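Local coordinates for 4-hydroxy-3-methylbut-2-enyl diphosphate reductase (Aquifex aeolicus, PDB 3DNF), which reduces (E)-4-hydroxy-3-methylbut-2-enyl diphosphate to isopentenyl and dimethylallyl diphosphate with an iron-sulfur cluster, the terminal step of the non-mevalonate isoprenoid pathway, at residues Ala207-Gly218 and Ser231-Glu242. Sequence-based numbering, arbitrary orientation.
Sequences APEVDVMIIIGG and SKELNPNTYHIE
Met213 and Thr238 begin the pairing of strands 212-216 and 238-241, the two parallel strands of a beta-alpha-beta unit whose crossover is helix 222-234. Strand 238-241 lies at one edge of a four-stranded parallel sheet, and strand 257-262 flanks 212-216 across from it. The backbone ladder alternates as parallel pairing requires: Met213 N donates to Asn237 O, Tyr239 N to Met213 O, Ile215 N to Tyr239 O (3.0 Å, nearly straight at 178°), Ile241 N to Ile215 O and Gly217 N to Ile241 O.

Where the helix leads into strand 238-241, Asn235 bonds to the backbone preceding strand 212-216. Its CG anti to the backbone N (chi1 -175°), it gives ND2 to Ala207 O at 3.0 Å, with that oxygen in its amide plane, and more weakly to Asp211 O; its OD1 accepts from Asn237 N in an Asx turn. An alanine here is likely to leave Ala207 O without this donor and Asn237 N without its side-chain acceptor.

Apolar contacts divide between the sheet faces. On one, Val212 CG2 meets the Tyr239 ring edge at CD1 (3.9 Å), while Ile214 CG2 packs on Ile241 CG1 (3.8 Å) beneath helix 268-281. On the other, Ile215 CG1 touches Thr238 CG2 (3.7 Å).

At the C-terminal ends of the strands, Gly218 lies close to Ser221, a predicted substrate-binding residue. Here His240 NE2 makes a weak, bent hydrogen bond to Gly217 O, 2.8 Å long.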
ATOM      1  N   ALA B 207      17.904 -24.150  13.076  1.00 32.02           N
ATOM      2  CA  ALA B 207      18.961 -24.596  12.146  1.00 32.03           C
ATOM      3  C   ALA B 207      20.419 -24.538  12.669  1.00 31.91           C
ATOM      4  O   ALA B 207      21.102 -25.560  12.659  1.00 31.94           O
ATOM      5  CB  ALA B 207      18.834 -23.906  10.781  1.00 32.24           C
ATOM      6  N   PRO B 208      20.897 -23.357  13.119  1.00 31.97           N
ATOM      7  CA  PRO B 208      22.303 -23.279  13.559  1.00 31.71           C
ATOM      8  C   PRO B 208      22.564 -23.853  14.962  1.00 31.62           C
ATOM      9  O   PRO B 208      23.715 -23.986  15.376  1.00 31.89           O
ATOM     10  CB  PRO B 208      22.599 -21.766  13.531  1.00 31.74           C
ATOM     11  CG  PRO B 208      21.352 -21.106  12.946  1.00 31.49           C
ATOM     12  CD  PRO B 208      20.236 -22.046  13.233  1.00 32.15           C
ATOM     13  N   GLU B 209      21.493 -24.209  15.660  1.00 31.65           N
ATOM     14  CA  GLU B 209      21.525 -24.604  17.062  1.00 31.76           C
ATOM     15  C   GLU B 209      21.544 -26.135  17.213  1.00 31.40           C
ATOM     16  O   GLU B 209      21.430 -26.660  18.325  1.00 31.40           O
ATOM     17  CB  GLU B 209      20.281 -24.014  17.733  1.00 31.93           C
ATOM     18  CG  GLU B 209      20.363 -23.733  19.219  1.00 32.70           C
ATOM     19  CD  GLU B 209      19.120 -23.007  19.740  1.00 32.66           C
ATOM     20  OE1 GLU B 209      19.283 -22.096  20.587  1.00 34.62           O
ATOM     21  OE2 GLU B 209      17.987 -23.339  19.305  1.00 35.07           O
ATOM     22  N   VAL B 210      21.681 -26.838  16.086  1.00 31.04           N
ATOM     23  CA  VAL B 210      21.708 -28.310  16.031  1.00 30.67           C
ATOM     24  C   VAL B 210      22.761 -28.790  15.021  1.00 30.63           C
ATOM     25  O   VAL B 210      23.208 -28.021  14.168  1.00 30.52           O
ATOM     26  CB  VAL B 210      20.311 -28.944  15.657  1.00 30.77           C
ATOM     27  CG1 VAL B 210      19.230 -28.620  16.696  1.00 30.69           C
ATOM     28  CG2 VAL B 210      19.856 -28.528  14.250  1.00 29.81           C
ATOM     29  N   ASP B 211      23.146 -30.061  15.114  1.00 30.63           N
ATOM     30  CA  ASP B 211      24.105 -30.642  14.174  1.00 30.62           C
ATOM     31  C   ASP B 211      23.500 -30.977  12.812  1.00 30.68           C
ATOM     32  O   ASP B 211      24.077 -30.649  11.775  1.00 30.96           O
ATOM     33  CB  ASP B 211      24.783 -31.869  14.780  1.00 30.83           C
ATOM     34  CG  ASP B 211      25.770 -31.466  15.899  1.00 30.88           C
ATOM     35  OD1 ASP B 211      26.699 -30.524  15.522  1.00 30.70           O
ATOM     36  OD2 ASP B 211      25.618 -32.079  17.157  1.00 32.30           O
ATOM     37  N   VAL B 212      22.339 -31.627  12.818  1.00 30.61           N
ATOM     38  CA  VAL B 212      21.652 -31.981  11.577  1.00 30.35           C
ATOM     39  C   VAL B 212      20.228 -31.477  11.634  1.00 30.05           C
ATOM     40  O   VAL B 212      19.585 -31.537  12.684  1.00 29.98           O
ATOM     41  CB  VAL B 212      21.662 -33.519  11.306  1.00 30.78           C
ATOM     42  CG1 VAL B 212      21.408 -34.311  12.587  1.00 32.06           C
ATOM     43  CG2 VAL B 212      20.634 -33.915  10.232  1.00 30.39           C
ATOM     44  N   MET B 213      19.773 -30.960  10.496  1.00 29.55           N
ATOM     45  CA  MET B 213      18.393 -30.546  10.294  1.00 29.76           C
ATOM     46  C   MET B 213      17.690 -31.519   9.353  1.00 29.29           C
ATOM     47  O   MET B 213      18.187 -31.808   8.263  1.00 28.56           O
ATOM     48  CB  MET B 213      18.355 -29.122   9.725  1.00 29.84           C
ATOM     49  CG  MET B 213      18.376 -28.022  10.778  1.00 30.46           C
ATOM     50  SD  MET B 213      16.975 -28.128  11.940  1.00 32.68           S
ATOM     51  CE  MET B 213      15.550 -27.682  10.941  1.00 31.40           C
ATOM     52  N   ILE B 214      16.541 -32.030   9.794  1.00 29.71           N
ATOM     53  CA  ILE B 214      15.646 -32.843   8.960  1.00 29.83           C
ATOM     54  C   ILE B 214      14.374 -32.067   8.623  1.00 29.54           C
ATOM     55  O   ILE B 214      13.667 -31.607   9.521  1.00 29.65           O
ATOM     56  CB  ILE B 214      15.253 -34.189   9.650  1.00 29.75           C
ATOM     57  CG1 ILE B 214      16.493 -34.979  10.101  1.00 29.39           C
ATOM     58  CG2 ILE B 214      14.325 -35.026   8.741  1.00 29.79           C
ATOM     59  CD1 ILE B 214      17.511 -35.332   8.988  1.00 28.12           C
ATOM     60  N   ILE B 215      14.099 -31.924   7.329  1.00 29.46           N
ATOM     61  CA  ILE B 215      12.900 -31.246   6.835  1.00 29.50           C
ATOM     62  C   ILE B 215      12.009 -32.277   6.136  1.00 29.92           C
ATOM     63  O   ILE B 215      12.424 -32.920   5.159  1.00 30.21           O
ATOM     64  CB  ILE B 215      13.254 -30.056   5.874  1.00 29.69           C
ATOM     65  CG1 ILE B 215      14.125 -28.984   6.578  1.00 29.02           C
ATOM     66  CG2 ILE B 215      11.998 -29.472   5.218  1.00 29.49           C
ATOM     67  CD1 ILE B 215      13.527 -28.349   7.839  1.00 30.95           C
ATOM     68  N   ILE B 216      10.797 -32.457   6.657  1.00 30.27           N
ATOM     69  CA  ILE B 216       9.887 -33.479   6.144  1.00 30.00           C
ATOM     70  C   ILE B 216       8.789 -32.845   5.266  1.00 30.73           C
ATOM     71  O   ILE B 216       8.291 -31.754   5.560  1.00 30.14           O
ATOM     72  CB  ILE B 216       9.253 -34.314   7.294  1.00 30.31           C
ATOM     73  CG1 ILE B 216      10.321 -34.851   8.237  1.00 30.07           C
ATOM     74  CG2 ILE B 216       8.427 -35.484   6.726  1.00 29.49           C
ATOM     75  CD1 ILE B 216       9.784 -35.161   9.624  1.00 31.08           C
ATOM     76  N   GLY B 217       8.432 -33.532   4.178  1.00 31.20           N
ATOM     77  CA  GLY B 217       7.345 -33.087   3.319  1.00 32.03           C
ATOM     78  C   GLY B 217       7.433 -33.634   1.917  1.00 32.60           C
ATOM     79  O   GLY B 217       8.495 -34.103   1.485  1.00 32.62           O
ATOM     80  N   GLY B 218       6.318 -33.574   1.192  1.00 32.84           N
ATOM     81  CA  GLY B 218       6.301 -34.003  -0.207  1.00 33.54           C
ATOM     82  C   GLY B 218       7.208 -33.095  -1.016  1.00 34.13           C
ATOM     83  O   GLY B 218       7.309 -31.904  -0.708  1.00 33.89           O
ATOM     84  N   SER B 231      16.865 -23.718   5.625  1.00 31.33           N
ATOM     85  CA  SER B 231      17.661 -24.487   6.573  1.00 30.95           C
ATOM     86  C   SER B 231      19.052 -24.810   6.018  1.00 31.11           C
ATOM     87  O   SER B 231      20.048 -24.624   6.711  1.00 31.17           O
ATOM     88  CB  SER B 231      16.930 -25.775   6.951  1.00 30.71           C
ATOM     89  OG  SER B 231      17.716 -26.566   7.837  1.00 30.04           O
ATOM     90  N   LYS B 232      19.089 -25.279   4.769  1.00 31.11           N
ATOM     91  CA  LYS B 232      20.315 -25.638   4.047  1.00 31.69           C
ATOM     92  C   LYS B 232      21.288 -24.456   3.953  1.00 31.93           C
ATOM     93  O   LYS B 232      22.503 -24.639   3.876  1.00 32.02           O
ATOM     94  CB  LYS B 232      19.939 -26.164   2.648  1.00 31.29           C
ATOM     95  CG  LYS B 232      21.101 -26.564   1.750  1.00 31.01           C
ATOM     96  CD  LYS B 232      21.714 -27.892   2.171  1.00 30.25           C
ATOM     97  CE  LYS B 232      22.909 -28.229   1.296  1.00 30.29           C
ATOM     98  NZ  LYS B 232      23.366 -29.692   1.578  1.00 29.35           N
ATOM     99  N   GLU B 233      20.732 -23.249   3.965  1.00 32.53           N
ATOM    100  CA  GLU B 233      21.499 -22.011   3.946  1.00 33.40           C
ATOM    101  C   GLU B 233      22.175 -21.725   5.291  1.00 33.20           C
ATOM    102  O   GLU B 233      23.245 -21.115   5.332  1.00 33.11           O
ATOM    103  CB  GLU B 233      20.568 -20.858   3.575  1.00 33.26           C
ATOM    104  CG  GLU B 233      21.225 -19.493   3.507  1.00 35.15           C
ATOM    105  CD  GLU B 233      20.214 -18.388   3.267  1.00 34.77           C
ATOM    106  OE1 GLU B 233      19.096 -18.686   2.782  1.00 36.58           O
ATOM    107  OE2 GLU B 233      20.548 -17.217   3.556  1.00 37.40           O
ATOM    108  N   LEU B 234      21.547 -22.163   6.382  1.00 33.19           N
ATOM    109  CA  LEU B 234      22.056 -21.895   7.736  1.00 33.38           C
ATOM    110  C   LEU B 234      22.771 -23.090   8.369  1.00 33.33           C
ATOM    111  O   LEU B 234      23.459 -22.942   9.385  1.00 33.35           O
ATOM    112  CB  LEU B 234      20.928 -21.425   8.661  1.00 33.32           C
ATOM    113  CG  LEU B 234      20.159 -20.155   8.292  1.00 33.56           C
ATOM    114  CD1 LEU B 234      18.908 -20.030   9.153  1.00 33.15           C
ATOM    115  CD2 LEU B 234      21.033 -18.913   8.410  1.00 34.10           C
ATOM    116  N   ASN B 235      22.587 -24.269   7.770  1.00 33.32           N
ATOM    117  CA  ASN B 235      23.197 -25.497   8.252  1.00 33.33           C
ATOM    118  C   ASN B 235      23.281 -26.469   7.047  1.00 33.50           C
ATOM    119  O   ASN B 235      22.225 -26.945   6.542  1.00 34.11           O
ATOM    120  CB  ASN B 235      22.350 -26.106   9.411  1.00 33.12           C
ATOM    121  CG  ASN B 235      23.045 -27.352  10.015  1.00 32.51           C
ATOM    122  OD1 ASN B 235      23.839 -28.105   9.265  1.00 30.10           O
ATOM    123  ND2 ASN B 235      22.775 -27.589  11.251  1.00 32.26           N
ATOM    124  N   PRO B 236      24.533 -26.762   6.577  1.00 33.87           N
ATOM    125  CA  PRO B 236      24.749 -27.667   5.409  1.00 33.91           C
ATOM    126  C   PRO B 236      24.127 -29.067   5.580  1.00 34.09           C
ATOM    127  O   PRO B 236      23.693 -29.700   4.614  1.00 34.44           O
ATOM    128  CB  PRO B 236      26.311 -27.739   5.326  1.00 33.66           C
ATOM    129  CG  PRO B 236      26.798 -27.321   6.665  1.00 33.76           C
ATOM    130  CD  PRO B 236      25.837 -26.258   7.134  1.00 33.62           C
ATOM    131  N   ASN B 237      24.022 -29.507   6.852  1.00 33.91           N
ATOM    132  CA  ASN B 237      23.515 -30.841   7.164  1.00 33.38           C
ATOM    133  C   ASN B 237      21.998 -30.870   7.258  1.00 32.90           C
ATOM    134  O   ASN B 237      21.428 -31.520   8.141  1.00 32.66           O
ATOM    135  CB  ASN B 237      24.165 -31.367   8.445  1.00 34.13           C
ATOM    136  CG  ASN B 237      25.675 -31.392   8.358  1.00 34.79           C
ATOM    137  OD1 ASN B 237      26.223 -31.998   7.398  1.00 36.26           O
ATOM    138  ND2 ASN B 237      26.324 -30.802   9.246  1.00 36.97           N
ATOM    139  N   THR B 238      21.355 -30.140   6.337  1.00 31.63           N
ATOM    140  CA  THR B 238      19.913 -30.205   6.197  1.00 30.85           C
ATOM    141  C   THR B 238      19.617 -31.254   5.105  1.00 30.16           C
ATOM    142  O   THR B 238      20.236 -31.266   4.032  1.00 29.18           O
ATOM    143  CB  THR B 238      19.289 -28.843   5.812  1.00 30.94           C
ATOM    144  OG1 THR B 238      19.594 -27.874   6.827  1.00 31.04           O
ATOM    145  CG2 THR B 238      17.747 -28.961   5.650  1.00 30.50           C
ATOM    146  N   TYR B 239      18.653 -32.143   5.392  1.00 29.54           N
ATOM    147  CA  TYR B 239      18.251 -33.152   4.438  1.00 29.12           C
ATOM    148  C   TYR B 239      16.759 -33.075   4.352  1.00 29.08           C
ATOM    149  O   TYR B 239      16.079 -33.020   5.378  1.00 29.30           O
ATOM    150  CB  TYR B 239      18.707 -34.535   4.897  1.00 29.38           C
ATOM    151  CG  TYR B 239      20.213 -34.627   5.088  1.00 29.36           C
ATOM    152  CD1 TYR B 239      20.789 -34.425   6.343  1.00 30.00           C
ATOM    153  CD2 TYR B 239      21.061 -34.891   4.009  1.00 29.76           C
ATOM    154  CE1 TYR B 239      22.170 -34.490   6.524  1.00 30.34           C
ATOM    155  CE2 TYR B 239      22.440 -34.964   4.177  1.00 29.98           C
ATOM    156  CZ  TYR B 239      22.991 -34.764   5.438  1.00 29.84           C
ATOM    157  OH  TYR B 239      24.362 -34.836   5.607  1.00 29.62           O
ATOM    158  N   HIS B 240      16.249 -33.027   3.129  1.00 28.79           N
ATOM    159  CA  HIS B 240      14.809 -33.090   2.931  1.00 28.63           C
ATOM    160  C   HIS B 240      14.370 -34.538   2.677  1.00 29.04           C
ATOM    161  O   HIS B 240      15.002 -35.250   1.897  1.00 29.05           O
ATOM    162  CB  HIS B 240      14.379 -32.167   1.786  1.00 28.59           C
ATOM    163  CG  HIS B 240      12.981 -32.416   1.320  1.00 27.75           C
ATOM    164  ND1 HIS B 240      12.699 -33.086   0.149  1.00 27.19           N
ATOM    165  CD2 HIS B 240      11.786 -32.138   1.892  1.00 26.69           C
ATOM    166  CE1 HIS B 240      11.391 -33.191   0.009  1.00 28.48           C
ATOM    167  NE2 HIS B 240      10.816 -32.624   1.052  1.00 24.72           N
ATOM    168  N   ILE B 241      13.307 -34.982   3.353  1.00 29.53           N
ATOM    169  CA  ILE B 241      12.797 -36.352   3.185  1.00 30.06           C
ATOM    170  C   ILE B 241      11.261 -36.398   3.167  1.00 30.87           C
ATOM    171  O   ILE B 241      10.611 -35.539   3.759  1.00 30.36           O
ATOM    172  CB  ILE B 241      13.329 -37.331   4.277  1.00 30.12           C
ATOM    173  CG1 ILE B 241      12.915 -36.876   5.679  1.00 31.06           C
ATOM    174  CG2 ILE B 241      14.852 -37.486   4.198  1.00 29.60           C
ATOM    175  CD1 ILE B 241      12.930 -37.986   6.712  1.00 33.22           C
ATOM    176  N   GLU B 242      10.707 -37.401   2.482  1.00 31.51           N
ATOM    177  CA  GLU B 242       9.258 -37.629   2.444  1.00 32.65           C
ATOM    178  C   GLU B 242       8.827 -38.714   3.440  1.00 33.29           C
ATOM    179  O   GLU B 242       7.690 -38.707   3.928  1.00 33.47           O
ATOM    180  CB  GLU B 242       8.819 -38.012   1.033  1.00 32.43           C
ATOM    181  CG  GLU B 242       8.748 -36.846   0.069  1.00 32.59           C
ATOM    182  CD  GLU B 242       8.266 -37.256  -1.310  1.00 32.88           C
ATOM    183  OE1 GLU B 242       8.567 -38.394  -1.740  1.00 34.02           O
ATOM    184  OE2 GLU B 242       7.594 -36.433  -1.973  1.00 32.91           O
TER